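Local coordinates for protein acetyl-CoA C-acetyltransferase (Syntrophomonas wolfei subsp. wolfei, PDB 7N7Z) that probably catalyses the reversible Claisen condensation of two acetyl-CoA molecules to acetoacetyl-CoA and free coenzyme A, at residues Thr59-Gly64 with Ser123-Leu128; Ile73-Lys76 with Pro80-Ser83; Tyr172-Glu177 with Phe323-Leu328; Glu230-Leu235 with Thr246-Ser251; Val314-Val319 with Tyr372-Arg377. All coordinates share one frame; numbering follows the deposited sequence.

Contact 1: Thr59-Gly64 with Ser123-Leu128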
# COMPACT_ATOMS: atom_id res chain seq x y z
N THR B 59 -0.79 -6.46 24.86
CA THR B 59 -0.66 -6.86 23.46
C THR B 59 0.62 -6.25 22.92
O THR B 59 1.05 -5.18 23.36
CB THR B 59 -1.86 -6.41 22.62
OG1 THR B 59 -1.89 -7.16 21.40
CG2 THR B 59 -1.77 -4.92 22.29
N CYS B 60 1.24 -6.94 21.96
CA CYS B 60 2.48 -6.46 21.39
C CYS B 60 2.25 -5.61 20.14
O CYS B 60 2.94 -4.61 19.94
CB CYS B 60 3.41 -7.64 21.07
SG CYS B 60 4.94 -7.20 20.19
N LEU B 61 1.28 -5.98 19.30
CA LEU B 61 1.00 -5.27 18.05
C LEU B 61 -0.40 -4.67 18.10
O LEU B 61 -1.39 -5.33 17.77
CB LEU B 61 1.18 -6.20 16.83
CG LEU B 61 2.61 -6.32 16.27
CD1 LEU B 61 3.06 -5.04 15.59
CD2 LEU B 61 3.60 -6.70 17.35
N HIS B 62 -0.47 -3.40 18.51
CA HIS B 62 -1.72 -2.65 18.55
C HIS B 62 -2.33 -2.49 17.16
O HIS B 62 -3.55 -2.62 17.00
CB HIS B 62 -1.42 -1.28 19.18
CG HIS B 62 -2.51 -0.26 19.01
ND1 HIS B 62 -2.26 1.09 19.10
CD2 HIS B 62 -3.84 -0.39 18.82
CE1 HIS B 62 -3.39 1.75 18.94
NE2 HIS B 62 -4.36 0.88 18.76
N ALA B 63 -1.50 -2.19 16.17
CA ALA B 63 -1.98 -1.72 14.87
C ALA B 63 -3.13 -2.56 14.34
O ALA B 63 -3.08 -3.79 14.35
CB ALA B 63 -0.83 -1.73 13.87
N GLY B 64 -4.18 -1.87 13.88
CA GLY B 64 -5.31 -2.50 13.23
C GLY B 64 -6.49 -2.81 14.13
O GLY B 64 -7.57 -3.13 13.61
N SER B 123 -1.86 -13.62 13.19
CA SER B 123 -2.39 -13.86 11.86
C SER B 123 -3.02 -12.62 11.25
O SER B 123 -3.13 -12.53 10.02
CB SER B 123 -3.42 -14.99 11.90
OG SER B 123 -2.88 -16.16 12.48
N ASN B 124 -3.44 -11.66 12.08
CA ASN B 124 -4.14 -10.47 11.60
C ASN B 124 -3.35 -9.18 11.87
O ASN B 124 -3.94 -8.10 11.91
CB ASN B 124 -5.53 -10.38 12.24
CG ASN B 124 -6.50 -11.38 11.66
OD1 ASN B 124 -6.96 -11.23 10.52
ND2 ASN B 124 -6.82 -12.42 12.43
N ILE B 125 -2.04 -9.28 12.06
CA ILE B 125 -1.22 -8.07 12.14
C ILE B 125 -1.15 -7.44 10.75
O ILE B 125 -0.84 -8.14 9.77
CB ILE B 125 0.18 -8.41 12.67
CG1 ILE B 125 0.10 -8.86 14.13
CG2 ILE B 125 1.10 -7.20 12.55
CD1 ILE B 125 1.38 -9.50 14.64
N PRO B 126 -1.44 -6.15 10.61
CA PRO B 126 -1.43 -5.54 9.27
C PRO B 126 -0.01 -5.32 8.77
O PRO B 126 0.99 -5.55 9.47
CB PRO B 126 -2.16 -4.21 9.47
CG PRO B 126 -1.97 -3.88 10.92
CD PRO B 126 -1.86 -5.19 11.65
N TYR B 127 0.07 -4.87 7.52
CA TYR B 127 1.29 -4.34 6.94
C TYR B 127 1.24 -2.82 6.99
O TYR B 127 0.16 -2.22 7.01
CB TYR B 127 1.46 -4.82 5.49
CG TYR B 127 2.14 -6.17 5.36
CD1 TYR B 127 1.61 -7.30 5.97
CD2 TYR B 127 3.30 -6.31 4.62
CE1 TYR B 127 2.23 -8.53 5.85
CE2 TYR B 127 3.93 -7.54 4.49
CZ TYR B 127 3.39 -8.65 5.11
OH TYR B 127 4.01 -9.87 4.98
N LEU B 128 2.41 -2.19 7.00
CA LEU B 128 2.52 -0.75 7.14
C LEU B 128 3.01 -0.10 5.85
O LEU B 128 3.85 -0.67 5.13
CB LEU B 128 3.49 -0.37 8.27
CG LEU B 128 3.42 -1.17 9.57
CD1 LEU B 128 4.64 -0.87 10.42
CD2 LEU B 128 2.14 -0.86 10.33
O HOH W 1 -4.93 -6.04 13.65

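Contact 2: Ile73-Lys76 with Pro80-Ser83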
# COMPACT_ATOMS: atom_id res chain seq x y z
N ILE B 73 -12.65 -3.75 24.72
CA ILE B 73 -12.84 -5.08 25.28
C ILE B 73 -13.55 -4.99 26.63
O ILE B 73 -14.42 -5.81 26.95
CB ILE B 73 -11.49 -5.81 25.40
CG1 ILE B 73 -10.91 -6.08 24.01
CG2 ILE B 73 -11.65 -7.11 26.17
CD1 ILE B 73 -9.41 -6.28 24.00
N GLY B 74 -13.20 -3.99 27.44
CA GLY B 74 -13.81 -3.87 28.75
C GLY B 74 -15.28 -3.52 28.68
O GLY B 74 -16.11 -4.11 29.38
N MET B 75 -15.63 -2.55 27.83
CA MET B 75 -17.03 -2.16 27.70
C MET B 75 -17.88 -3.31 27.16
O MET B 75 -19.04 -3.46 27.56
CB MET B 75 -17.15 -0.94 26.79
CG MET B 75 -16.52 0.32 27.34
SD MET B 75 -17.21 0.84 28.92
CE MET B 75 -16.02 0.13 30.06
N LYS B 76 -17.32 -4.13 26.27
CA LYS B 76 -18.10 -5.20 25.67
C LYS B 76 -18.32 -6.37 26.62
O LYS B 76 -19.31 -7.09 26.49
CB LYS B 76 -17.43 -5.68 24.39
CG LYS B 76 -17.81 -4.86 23.17
CD LYS B 76 -16.78 -4.99 22.06
CE LYS B 76 -17.24 -4.29 20.79
NZ LYS B 76 -17.18 -5.19 19.61
N PRO B 80 -17.89 -1.12 33.94
CA PRO B 80 -18.57 0.18 34.04
C PRO B 80 -17.77 1.26 33.34
O PRO B 80 -16.54 1.21 33.27
CB PRO B 80 -18.65 0.42 35.55
CG PRO B 80 -17.47 -0.29 36.10
CD PRO B 80 -17.25 -1.50 35.22
N VAL B 81 -18.49 2.26 32.81
CA VAL B 81 -17.84 3.35 32.10
C VAL B 81 -16.90 4.12 33.01
O VAL B 81 -16.00 4.82 32.53
CB VAL B 81 -18.88 4.29 31.47
CG1 VAL B 81 -19.91 3.50 30.67
CG2 VAL B 81 -19.56 5.14 32.54
N ARG B 82 -17.08 4.02 34.33
CA ARG B 82 -16.17 4.66 35.27
C ARG B 82 -14.82 3.95 35.34
O ARG B 82 -13.85 4.53 35.83
CB ARG B 82 -16.79 4.71 36.66
CG ARG B 82 -17.12 3.33 37.25
CD ARG B 82 -17.14 3.35 38.77
NE ARG B 82 -17.11 2.00 39.33
CZ ARG B 82 -16.04 1.42 39.87
NH1 ARG B 82 -14.88 2.05 39.97
NH2 ARG B 82 -16.14 0.18 40.34
N SER B 83 -14.74 2.71 34.85
CA SER B 83 -13.55 1.90 35.04
C SER B 83 -12.37 2.46 34.25
O SER B 83 -12.53 3.17 33.25
CB SER B 83 -13.81 0.45 34.60
OG SER B 83 -14.23 0.39 33.25

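Contact 3: Tyr172-Glu177 with Phe323-Leu328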
# COMPACT_ATOMS: atom_id res chain seq x y z
N TYR B 172 27.54 -20.20 24.60
CA TYR B 172 27.62 -21.40 25.43
C TYR B 172 27.90 -22.66 24.62
O TYR B 172 27.97 -23.74 25.21
CB TYR B 172 26.32 -21.57 26.22
CG TYR B 172 26.10 -20.50 27.26
CD1 TYR B 172 26.97 -20.38 28.34
CD2 TYR B 172 25.04 -19.62 27.17
CE1 TYR B 172 26.78 -19.40 29.30
CE2 TYR B 172 24.84 -18.64 28.13
CZ TYR B 172 25.72 -18.54 29.19
OH TYR B 172 25.52 -17.56 30.14
N GLY B 173 28.05 -22.55 23.31
CA GLY B 173 28.37 -23.70 22.49
C GLY B 173 27.31 -24.77 22.52
O GLY B 173 27.61 -25.95 22.73
N ILE B 174 26.05 -24.39 22.33
CA ILE B 174 24.95 -25.33 22.24
C ILE B 174 24.85 -25.82 20.81
O ILE B 174 24.93 -25.03 19.86
CB ILE B 174 23.63 -24.68 22.70
CG1 ILE B 174 23.72 -24.27 24.17
CG2 ILE B 174 22.46 -25.64 22.49
CD1 ILE B 174 22.69 -23.23 24.58
N THR B 175 24.68 -27.13 20.64
CA THR B 175 24.70 -27.75 19.33
C THR B 175 23.28 -28.10 18.87
O THR B 175 22.34 -28.16 19.67
CB THR B 175 25.57 -29.01 19.34
OG1 THR B 175 25.04 -29.96 20.27
CG2 THR B 175 26.99 -28.67 19.73
N ARG B 176 23.16 -28.34 17.57
CA ARG B 176 21.87 -28.70 16.99
C ARG B 176 21.29 -29.95 17.65
O ARG B 176 20.06 -30.06 17.78
CB ARG B 176 22.03 -28.91 15.48
CG ARG B 176 20.83 -29.52 14.77
CD ARG B 176 19.69 -28.52 14.61
NE ARG B 176 18.62 -29.09 13.80
CZ ARG B 176 18.59 -29.06 12.47
NH1 ARG B 176 19.54 -28.48 11.76
NH2 ARG B 176 17.57 -29.64 11.84
N GLU B 177 22.14 -30.89 18.07
CA GLU B 177 21.64 -32.12 18.67
C GLU B 177 20.96 -31.85 20.01
O GLU B 177 19.88 -32.38 20.29
CB GLU B 177 22.78 -33.12 18.83
CG GLU B 177 22.90 -34.11 17.68
CD GLU B 177 23.54 -33.49 16.45
OE1 GLU B 177 24.51 -32.72 16.61
OE2 GLU B 177 23.07 -33.78 15.33
N PHE B 323 13.26 -20.47 22.27
CA PHE B 323 14.06 -21.31 21.40
C PHE B 323 14.78 -22.34 22.26
O PHE B 323 15.12 -22.06 23.41
CB PHE B 323 15.07 -20.50 20.58
CG PHE B 323 14.47 -19.31 19.88
CD1 PHE B 323 14.41 -18.08 20.52
CD2 PHE B 323 13.98 -19.42 18.60
CE1 PHE B 323 13.86 -16.98 19.88
CE2 PHE B 323 13.42 -18.32 17.96
CZ PHE B 323 13.37 -17.10 18.60
N ALA B 324 14.99 -23.53 21.70
CA ALA B 324 15.67 -24.58 22.44
C ALA B 324 17.04 -24.12 22.93
O ALA B 324 17.39 -24.30 24.09
CB ALA B 324 15.80 -25.84 21.58
N ALA B 325 17.82 -23.50 22.03
CA ALA B 325 19.11 -22.95 22.44
C ALA B 325 18.94 -21.91 23.53
O ALA B 325 19.76 -21.83 24.46
CB ALA B 325 19.82 -22.34 21.23
N GLN B 326 17.88 -21.10 23.45
CA GLN B 326 17.64 -20.09 24.47
C GLN B 326 17.44 -20.72 25.83
O GLN B 326 17.99 -20.24 26.84
CB GLN B 326 16.42 -19.24 24.08
CG GLN B 326 16.04 -18.19 25.10
CD GLN B 326 14.79 -18.55 25.90
OE1 GLN B 326 14.07 -19.49 25.56
NE2 GLN B 326 14.52 -17.78 26.95
N VAL B 327 16.66 -21.80 25.90
CA VAL B 327 16.43 -22.48 27.17
C VAL B 327 17.73 -23.07 27.70
O VAL B 327 18.11 -22.84 28.85
CB VAL B 327 15.35 -23.57 27.01
CG1 VAL B 327 15.10 -24.27 28.34
CG2 VAL B 327 14.07 -22.97 26.46
N LEU B 328 18.42 -23.85 26.86
CA LEU B 328 19.67 -24.46 27.30
C LEU B 328 20.68 -23.41 27.74
O LEU B 328 21.54 -23.68 28.59
CB LEU B 328 20.25 -25.32 26.18
CG LEU B 328 19.37 -26.50 25.72
CD1 LEU B 328 20.11 -27.33 24.69
CD2 LEU B 328 18.94 -27.37 26.89

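Contact 4: Glu230-Leu235 with Thr246-Ser251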
# COMPACT_ATOMS: atom_id res chain seq x y z
N GLU B 230 15.09 -37.95 14.58
CA GLU B 230 15.65 -37.88 13.23
C GLU B 230 14.84 -36.94 12.33
O GLU B 230 15.40 -36.38 11.38
CB GLU B 230 15.71 -39.28 12.61
CG GLU B 230 16.88 -40.11 13.12
CD GLU B 230 16.68 -40.61 14.54
OE1 GLU B 230 15.52 -40.86 14.93
OE2 GLU B 230 17.68 -40.77 15.26
N THR B 231 13.55 -36.77 12.61
CA THR B 231 12.77 -35.78 11.87
C THR B 231 13.20 -34.37 12.22
O THR B 231 13.22 -33.48 11.36
CB THR B 231 11.28 -35.97 12.14
OG1 THR B 231 11.01 -35.75 13.53
CG2 THR B 231 10.82 -37.36 11.74
N MET B 232 13.55 -34.13 13.49
CA MET B 232 14.07 -32.83 13.88
C MET B 232 15.36 -32.50 13.15
O MET B 232 15.62 -31.33 12.83
CB MET B 232 14.30 -32.79 15.40
CG MET B 232 13.07 -33.10 16.24
SD MET B 232 11.89 -31.74 16.38
CE MET B 232 12.95 -30.38 16.88
N ALA B 233 16.18 -33.51 12.86
CA ALA B 233 17.46 -33.30 12.20
C ALA B 233 17.33 -33.04 10.70
O ALA B 233 18.31 -32.65 10.07
CB ALA B 233 18.36 -34.52 12.42
N LYS B 234 16.14 -33.24 10.13
CA LYS B 234 15.94 -33.08 8.69
C LYS B 234 15.59 -31.66 8.29
O LYS B 234 15.62 -31.35 7.09
CB LYS B 234 14.84 -34.03 8.21
N LEU B 235 15.26 -30.79 9.24
CA LEU B 235 14.86 -29.43 8.90
C LEU B 235 16.09 -28.55 8.68
O LEU B 235 17.10 -28.72 9.36
CB LEU B 235 13.99 -28.84 10.01
CG LEU B 235 12.54 -29.34 10.03
CD1 LEU B 235 12.00 -29.30 11.45
CD2 LEU B 235 11.67 -28.51 9.10
N THR B 246 15.92 -23.98 14.14
CA THR B 246 15.02 -24.41 13.08
C THR B 246 13.59 -24.03 13.46
O THR B 246 13.32 -23.57 14.57
CB THR B 246 15.12 -25.92 12.85
OG1 THR B 246 14.44 -26.62 13.90
CG2 THR B 246 16.57 -26.37 12.80
N ALA B 247 12.68 -24.23 12.51
CA ALA B 247 11.27 -23.95 12.77
C ALA B 247 10.71 -24.88 13.84
O ALA B 247 9.76 -24.52 14.54
CB ALA B 247 10.46 -24.08 11.49
N ALA B 248 11.30 -26.07 14.00
CA ALA B 248 10.77 -27.04 14.95
C ALA B 248 11.30 -26.81 16.36
O ALA B 248 10.57 -26.98 17.33
CB ALA B 248 11.10 -28.46 14.49
N ASN B 249 12.57 -26.41 16.48
CA ASN B 249 13.15 -26.12 17.79
C ASN B 249 13.03 -24.65 18.17
O ASN B 249 13.59 -24.24 19.19
CB ASN B 249 14.62 -26.56 17.82
CG ASN B 249 15.48 -25.81 16.83
OD1 ASN B 249 15.15 -24.70 16.40
ND2 ASN B 249 16.61 -26.40 16.46
N ALA B 250 12.32 -23.86 17.37
CA ALA B 250 12.03 -22.47 17.69
C ALA B 250 10.54 -22.32 17.96
O ALA B 250 9.71 -22.99 17.34
CB ALA B 250 12.44 -21.54 16.54
N SER B 251 10.20 -21.44 18.90
CA SER B 251 8.80 -21.16 19.17
C SER B 251 8.14 -20.59 17.92
O SER B 251 8.79 -19.96 17.09
CB SER B 251 8.66 -20.20 20.35
OG SER B 251 9.17 -18.92 20.02
O HOH W 2 14.90 -29.20 14.04

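Contact 5: Val314-Val319 with Tyr372-Arg377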
# COMPACT_ATOMS: atom_id res chain seq x y z
N VAL B 314 9.73 -23.64 44.98
CA VAL B 314 8.65 -23.56 44.00
C VAL B 314 8.25 -24.97 43.58
O VAL B 314 9.09 -25.79 43.20
CB VAL B 314 9.09 -22.72 42.79
CG1 VAL B 314 7.90 -22.44 41.88
CG2 VAL B 314 9.73 -21.42 43.26
N ASP B 315 6.94 -25.25 43.64
CA ASP B 315 6.45 -26.58 43.32
C ASP B 315 6.39 -26.83 41.82
O ASP B 315 6.52 -27.98 41.38
CB ASP B 315 5.07 -26.80 43.93
CG ASP B 315 5.09 -26.82 45.45
OD1 ASP B 315 6.13 -27.19 46.03
OD2 ASP B 315 4.07 -26.45 46.07
N TYR B 316 6.19 -25.78 41.02
CA TYR B 316 6.11 -25.95 39.57
C TYR B 316 6.47 -24.63 38.90
O TYR B 316 6.13 -23.56 39.41
CB TYR B 316 4.72 -26.41 39.14
CG TYR B 316 4.57 -26.56 37.64
CD1 TYR B 316 5.23 -27.58 36.95
CD2 TYR B 316 3.78 -25.68 36.91
CE1 TYR B 316 5.10 -27.71 35.59
CE2 TYR B 316 3.64 -25.82 35.54
CZ TYR B 316 4.30 -26.83 34.88
OH TYR B 316 4.17 -26.97 33.52
N TRP B 317 7.15 -24.73 37.76
CA TRP B 317 7.61 -23.57 37.00
C TRP B 317 7.05 -23.62 35.59
O TRP B 317 6.97 -24.69 34.97
CB TRP B 317 9.14 -23.52 36.92
CG TRP B 317 9.81 -22.96 38.13
CD1 TRP B 317 10.37 -23.65 39.16
CD2 TRP B 317 10.01 -21.57 38.43
NE1 TRP B 317 10.91 -22.79 40.08
CE2 TRP B 317 10.69 -21.50 39.66
CE3 TRP B 317 9.67 -20.38 37.79
CZ2 TRP B 317 11.05 -20.29 40.26
CZ3 TRP B 317 10.02 -19.18 38.38
CH2 TRP B 317 10.70 -19.14 39.60
N GLU B 318 6.66 -22.46 35.07
CA GLU B 318 6.32 -22.28 33.66
C GLU B 318 7.33 -21.29 33.09
O GLU B 318 7.17 -20.07 33.22
CB GLU B 318 4.89 -21.78 33.48
CG GLU B 318 3.84 -22.87 33.44
CD GLU B 318 3.81 -23.62 32.12
OE1 GLU B 318 3.55 -22.98 31.08
OE2 GLU B 318 4.05 -24.85 32.12
N VAL B 319 8.38 -21.81 32.46
CA VAL B 319 9.41 -21.00 31.82
C VAL B 319 9.20 -21.11 30.32
O VAL B 319 9.43 -22.17 29.72
CB VAL B 319 10.82 -21.44 32.22
CG1 VAL B 319 11.86 -20.59 31.51
CG2 VAL B 319 10.99 -21.35 33.73
N TYR B 372 -0.96 -22.05 37.14
CA TYR B 372 -1.94 -22.31 38.18
C TYR B 372 -2.63 -23.65 37.97
O TYR B 372 -2.67 -24.49 38.87
CB TYR B 372 -2.99 -21.19 38.23
CG TYR B 372 -4.26 -21.65 38.92
CD1 TYR B 372 -4.33 -21.72 40.30
CD2 TYR B 372 -5.38 -22.03 38.19
CE1 TYR B 372 -5.48 -22.14 40.94
CE2 TYR B 372 -6.53 -22.46 38.81
CZ TYR B 372 -6.58 -22.51 40.19
OH TYR B 372 -7.72 -22.94 40.82
N TYR B 373 -3.21 -23.85 36.78
CA TYR B 373 -4.00 -25.05 36.55
C TYR B 373 -3.17 -26.32 36.64
O TYR B 373 -3.72 -27.39 36.91
CB TYR B 373 -4.69 -24.96 35.19
CG TYR B 373 -6.00 -24.20 35.26
CD1 TYR B 373 -7.16 -24.81 35.72
CD2 TYR B 373 -6.08 -22.87 34.87
CE1 TYR B 373 -8.35 -24.13 35.79
CE2 TYR B 373 -7.27 -22.17 34.93
CZ TYR B 373 -8.40 -22.81 35.39
OH TYR B 373 -9.59 -22.12 35.46
N GLU B 374 -1.85 -26.23 36.42
CA GLU B 374 -0.99 -27.38 36.68
C GLU B 374 -0.80 -27.58 38.18
O GLU B 374 -0.78 -28.72 38.66
CB GLU B 374 0.36 -27.21 35.98
CG GLU B 374 1.25 -28.44 36.06
CD GLU B 374 0.74 -29.60 35.23
OE1 GLU B 374 -0.31 -29.45 34.57
OE2 GLU B 374 1.40 -30.67 35.23
N LEU B 375 -0.66 -26.49 38.93
CA LEU B 375 -0.66 -26.60 40.39
C LEU B 375 -1.94 -27.28 40.87
O LEU B 375 -1.89 -28.19 41.71
CB LEU B 375 -0.53 -25.22 41.03
CG LEU B 375 0.76 -24.43 40.83
CD1 LEU B 375 0.68 -23.12 41.61
CD2 LEU B 375 1.98 -25.23 41.25
N GLU B 376 -3.08 -26.86 40.34
CA GLU B 376 -4.36 -27.42 40.77
C GLU B 376 -4.48 -28.90 40.41
O GLU B 376 -5.02 -29.69 41.18
CB GLU B 376 -5.51 -26.63 40.16
CG GLU B 376 -6.86 -26.85 40.83
CD GLU B 376 -7.72 -27.88 40.12
OE1 GLU B 376 -7.56 -28.05 38.89
OE2 GLU B 376 -8.56 -28.51 40.78
N ARG B 377 -3.97 -29.29 39.24
CA ARG B 377 -4.07 -30.68 38.83
C ARG B 377 -3.18 -31.58 39.67
O ARG B 377 -3.51 -32.76 39.88
CB ARG B 377 -3.72 -30.83 37.34
CG ARG B 377 -3.81 -32.26 36.82
CD ARG B 377 -3.31 -32.37 35.39
NE ARG B 377 -1.86 -32.24 35.29
CZ ARG B 377 -1.01 -33.25 35.23
NH1 ARG B 377 -1.42 -34.51 35.27
NH2 ARG B 377 0.30 -33.00 35.12

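Contact 1: Thr59-Gly64 with Ser123-Leu128
Leu61 opens the contact by laying its branch point against the end of Ile125, CG to CD1 3.8 Å, the two side chains crossing at about a right angle. Its CB lies close to Ile125 CG1 as well (3.9 Å). With CG1 beside the backbone N (chi1 -67°) and CG2 beside the carbonyl carbon, both branches of Ile125 come to the Leu61 branch point. Replacing Ile125 by an alanine here would probably open a gap beside Leu61 and also strip the packing from Ala146 and Met147 of helix 146-152. In this thiolase fold the loop after strand 54-58 meets the start of the excursion that follows strand 113-121, at the interface with the second subunit; the side chain of Leu61 is about 10 Å from that of Cys92, the predicted acyl-carrying residue. Ala63 comes next, its CB 3.8 Å from Pro126 CG and its carbonyl O 3.3 Å from Pro126 CD, so the proline ring edge at CG and CD lies against the Ala63 methyl and carbonyl. A water lies within hydrogen-bonding distance of Ala63 O (3.0 Å) and Asn124 O (2.9 Å). At Gly64 the chain turns with a phi of 95°, and its N bonds Asp150 OD2 of the second subunit.

Contact 2: Ile73-Lys76 with Pro80-Ser83
Met75 carries this contact, bending its side chain from the last turn of helix 69-76 onto the turn Pro80-Ser83. Its CG sits beside the backbone N, and chi2 (-59°) then folds the chain back, so that the sulfur is presented to the turn. From there chi3, at 97°, swings the methyl inward. SD rests against Val81, 4.1 Å from CA and 4.2 Å from CG1, with the two side chains crossing at about a right angle. CE approaches two oxygens: Pro80 O at 3.4 Å and Ser83 OG at 3.7 Å. These are weakly polar contacts of a methyl group beside a sulfur, and not hydrogen bonds.

The turn itself fixes the first of these oxygens. The Ser83 backbone N bonds Pro80 O at 2.8 Å, closing a type I beta turn. Ser83 OG, placed between its own backbone N and carbonyl carbon by chi1 58°, folds back toward the same oxygen. The modelled OG to Pro80 O separation of 2.5 Å is very short, and its exact length is doubtful. Pro80 O thus accepts the backbone N-H of Ser83 within the turn, while Met75 CE lies against it from the helix.

Beyond the pair, Met75 also packs on Leu156 of the second subunit, and Ser83 O bonds Ser393 OG of that chain. The arrangement closes the helix-to-strand connection of a beta-alpha-beta crossover, in which helix 69-76 links the parallel neighbours 54-58 and 84-89.

Contact 3: Tyr172-Glu177 with Phe323-Leu328
Ile174, in the short link between helices 161-172 and 176-196, packs on Ala325 and Leu328 along one side of helix 324-336. The link belongs to the N-terminal half of the sequence and the helix to the C-terminal half, an arrangement consistent with the way the loop domain of thiolases rests on the core of the fold.

Apolar contacts make up most of the interface. Ile174 reaches out with both branches: CD1 touches Leu328 CB at 3.6 Å, and CG2 meets Leu328 CD1, also at 3.6 Å, so the leucine is clasped at its root and at one tip. CG2 is a looser 4.4 Å from Ala325 CB. With chi1 at -62° the longer branch stands beside the backbone N and CG2 beside the carbonyl carbon, which turns both toward the helix. Leu328 also packs on Glu178 and Leu182 of helix 176-196.

Backbone bonds fix the link that presents the isoleucine. Gly173, with its positive phi of 62°, is the C-prime residue of a Schellman motif, in which Ile174 N bonds Ala169 O. Thr175 then stands at the N-cap of the next helix.

The remaining contact is of a methyl with a carbonyl: Ile174 CD1 presses close against Ala325 O, 3.2 Å away.

Contact 4: Glu230-Leu235 with Thr246-Ser251
Two bends, at chi2 (-77°) and chi3 (-51°), curl the Met232 side chain so that its terminal methyl turns onto Ala248, CE to CB 3.6 Å. Leu235 reaches Ala248 CB from another direction. With its CG beside the backbone N (chi1 -77°), Leu235 CD1 comes to 3.3 Å from Ala248 CB, tighter than usual van der Waals contact. Ala248 CB is thus pinched between a methionine methyl and a leucine methyl. Further along, Leu235 CB and Thr246 CB lie 4.2 Å apart.

A water ties the two segments through polar atoms: it donates to Met232 O at 2.6 Å and accepts from Thr246 OG1 at 2.6 Å. That hydroxyl oxygen also receives two backbone N-H groups, from Asn249 N and from Ala248 N, each 3.2 Å away, the second less straight. This is an ST motif combined with an ST turn, and it holds the chain curled just where Ala248 is offered to its partners. The opposite segment is curled too, by a type I beta turn from Met232 to Leu235.

The two segments come together on helix 176-196: Met232 packs on Asp180 and Ala183, and Arg176 NH2 bonds both Met232 O and Leu235 O. Asn249 is backbone-bonded to Ala324 at the start of helix 324-336, and the chain then enters strand 254-264 of the central sheet.

Contact 5: Val314-Val319 with Tyr372-Arg377
Strand 316-319, at the edge of the central sheet within this chain, lies against helix 360-378, with the CA atoms of Tyr316 and Leu375 closest at 6.9 Å. The Tyr316 ring carries the contact. Glu374 lays its aliphatic part over one face of this ring in a CH-pi contact, with CG 3.6 Å from the ring centroid and only 14° off the normal. Glu374 CG is anti to the backbone N, chi1 -173°, which swings the chain across the ring at about a right angle; a bend at chi2 then lifts the carboxylate away, its plane 44° from that of the ring. Leu375 adds a second, apolar touch, CD2 to Tyr316 CB 3.7 Å. The sheet and helix are joined here as in a beta-alpha-beta crossover: helix 360-378 leads into strand 382-387, the parallel neighbour of 316-319.

Polar groups fix both partners. Tyr316 OH donates to Glu318 OE2 at 2.5 Å, using the anti lone pair of that oxygen, and also bonds His349 N. A leucine in place of Tyr316 would probably leave Glu318 OE2 without this donor, His349 N without its acceptor and the Glu374 methylenes without the ring face beneath them. Arg377 grips Glu374 side-on in a salt bridge, NH2 to OE2 2.6 Å and NE to OE1 3.3 Å; the carboxylate is also held by His349 ND1 at OE2, with a weak bond from Asn350 ND2 to OE1. Asp315 CB reaches Leu375 CD2 more loosely, while its OD2 bonds Thr381 N and Lys382 N.

Overall arrangement
Along the chain contact 1 encloses contact 2, while contact 3 spans contact 4 and alternates with contact 5. Contact 2 lies beside edge strand 84-89 and contact 1 just beyond strands 54-58 and 113-121; their centres are 23 Å apart, and both touch the second subunit. Contacts 3 and 4 adjoin, with centres 12 Å apart, through Arg176 and through Phe323 packing on Ala250. Contact 5 occupies the far edge, in the C-terminal half of the thiolase, with its centre 32 Å from that of contact 2; strand 316-319 runs on to helix 324-336 of contact 3. Contacts 2 and 5 thus lie at opposite edges of the sheet, while contact 3 joins the N-terminal and C-terminal halves.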